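Local coordinates for paternally-expressed GENE 3 protein (PDB 4BHX), which dimerises through its SCAN domain, the part in this structure, to control gene expression combinatorially, and acts in p53- and TNF-linked apoptotic pathways, at residues 26-29 / 30-34. Sequence-based numbering, arbitrary orientation.
With EDO (1,2-ethanediol), chain I; EDO (1,2-ethanediol), chain N.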
loop_
_atom_site.group_PDB
_atom_site.type_symbol
_atom_site.label_atom_id
_atom_site.label_comp_id
_atom_site.label_asym_id
_atom_site.label_seq_id
_atom_site.Cartn_x
_atom_site.Cartn_y
_atom_site.Cartn_z
ATOM N N LYS A 26 -7.566 15.807 16.003
ATOM C CA LYS A 26 -6.181 15.837 15.551
ATOM C C LYS A 26 -5.789 14.489 14.937
ATOM O O LYS A 26 -4.995 14.424 14.021
ATOM C CB LYS A 26 -5.272 16.202 16.711
ATOM C CG LYS A 26 -5.335 17.689 17.048
ATOM C CD LYS A 26 -4.303 18.069 18.118
ATOM C CE LYS A 26 -4.882 19.152 19.052
ATOM N NZ LYS A 26 -3.879 19.930 19.858
ATOM N N THR A 27 -6.381 13.411 15.407
ATOM C CA THR A 27 -6.072 12.091 14.860
ATOM C C THR A 27 -6.645 11.985 13.449
ATOM O O THR A 27 -5.953 11.459 12.541
ATOM C CB THR A 27 -6.599 10.971 15.697
ATOM O OG1 THR A 27 -5.920 10.966 16.958
ATOM C CG2 THR A 27 -6.381 9.587 14.944
ATOM N N LEU A 28 -7.833 12.543 13.229
ATOM C CA LEU A 28 -8.373 12.597 11.866
ATOM C C LEU A 28 -7.471 13.387 10.924
ATOM O O LEU A 28 -7.236 12.985 9.786
ATOM C CB LEU A 28 -9.771 13.238 11.829
ATOM C CG LEU A 28 -10.389 13.429 10.482
ATOM C CD1 LEU A 28 -10.388 12.088 9.723
ATOM C CD2 LEU A 28 -11.810 14.019 10.550
ATOM N N ILE A 29 -7.030 14.559 11.368
ATOM C CA ILE A 29 -6.174 15.417 10.533
ATOM C C ILE A 29 -4.925 14.632 10.111
ATOM O O ILE A 29 -4.533 14.672 8.956
ATOM C CB ILE A 29 -5.845 16.735 11.264
ATOM C CG1 ILE A 29 -7.126 17.602 11.369
ATOM C CG2 ILE A 29 -4.790 17.551 10.509
ATOM C CD1 ILE A 29 -6.980 18.756 12.352
ATOM N N LYS A 30 -4.296 13.940 11.063
ATOM C CA LYS A 30 -3.093 13.167 10.797
ATOM C C LYS A 30 -3.323 12.039 9.794
ATOM O O LYS A 30 -2.547 11.841 8.834
ATOM C CB LYS A 30 -2.569 12.527 12.057
ATOM C CG LYS A 30 -2.037 13.501 13.052
ATOM C CD LYS A 30 -2.069 12.833 14.414
ATOM C CE LYS A 30 -0.722 12.465 14.957
ATOM N NZ LYS A 30 -0.380 13.409 16.059
ATOM N N LEU A 31 -4.364 11.278 10.043
ATOM C CA LEU A 31 -4.706 10.206 9.121
ATOM C C LEU A 31 -4.952 10.693 7.698
ATOM O O LEU A 31 -4.559 10.061 6.717
ATOM C CB LEU A 31 -5.944 9.434 9.644
ATOM C CG LEU A 31 -5.760 8.427 10.781
ATOM C CD1 LEU A 31 -7.110 7.841 11.249
ATOM C CD2 LEU A 31 -4.787 7.337 10.367
ATOM N N ARG A 32 -5.700 11.763 7.571
ATOM C CA ARG A 32 -5.925 12.335 6.279
ATOM C C ARG A 32 -4.646 12.761 5.583
ATOM O O ARG A 32 -4.461 12.440 4.458
ATOM C CB ARG A 32 -6.815 13.576 6.340
ATOM C CG ARG A 32 -8.280 13.287 6.408
ATOM C CD ARG A 32 -9.098 14.576 6.137
ATOM N NE ARG A 32 -10.524 14.268 6.314
ATOM C CZ ARG A 32 -11.379 14.949 7.075
ATOM N NH1 ARG A 32 -10.991 16.033 7.753
ATOM N NH2 ARG A 32 -12.640 14.553 7.144
ATOM N N ASN A 33 -3.808 13.523 6.263
ATOM C CA ASN A 33 -2.469 13.922 5.717
ATOM C C ASN A 33 -1.639 12.729 5.260
ATOM O O ASN A 33 -1.131 12.718 4.135
ATOM C CB ASN A 33 -1.725 14.717 6.750
ATOM C CG ASN A 33 -2.307 16.100 6.947
ATOM O OD1 ASN A 33 -2.900 16.631 6.028
ATOM N ND2 ASN A 33 -2.113 16.692 8.102
ATOM N N LEU A 34 -1.537 11.690 6.103
ATOM C CA LEU A 34 -0.798 10.475 5.754
ATOM C C LEU A 34 -1.349 9.788 4.535
ATOM O O LEU A 34 -0.598 9.377 3.653
ATOM C CB LEU A 34 -0.699 9.508 6.930
ATOM C CG LEU A 34 0.062 10.053 8.151
ATOM C CD1 LEU A 34 -0.205 9.169 9.377
ATOM C CD2 LEU A 34 1.558 10.171 7.839
HETATM C C1 EDO I . -2.818 18.223 22.370
HETATM O O1 EDO I . -4.226 18.088 22.088
HETATM C C2 EDO I . -2.022 17.168 21.620
HETATM O O2 EDO I . -1.223 17.732 20.575
HETATM C C1 EDO N . -6.592 17.030 4.810
HETATM O O1 EDO N . -5.794 17.359 5.960
HETATM C C2 EDO N . -6.976 18.263 4.007
HETATM O O2 EDO N . -5.784 18.946 3.597
#
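With chi1 at 176° the Leu28 side chain swings to the side opposite its own amide nitrogen, whereas that of Arg32 (chi1 -82°) leaves opposite the carbonyl carbon and stays extended as far as NE; together these torsions lay one i/i+4 side chain over the other. Leu28 CD2 sits over one face of the Arg32 guanidinium, 3.2 Å from its plane and displaced from the centre toward the outer atoms, a methyl packed on a flat cation, with Arg32 NH1 3.5 Å from Leu28 CD2. One residue further on, Ile29 and Asn33 run side by side, the branch methyl CG2 of Ile29 lying 3.7 Å from Asn33 ND2, while Asn33 OD1 accepts a 3.0 Å hydrogen bond from O1 of an ethanediol probably left by crystallisation. On another side Thr27 CG2 and Leu31 CD1 meet loosely at 4.2 Å; Thr27 OG1 is hydrogen-bonded to Gly23 O, and Leu31 also packs on Phe13 of helix 6-15. The backbone repeats the same four-residue step in four bonds, from Lys30 N to Lys26 O (3.1 Å) through to Asn33 N to Ile29 O (3.0 Å, N-H...O angle 174°). Such N-H to O=C bonding defines the alpha-helix, here helix 24-39 of the all-helical SCAN domain.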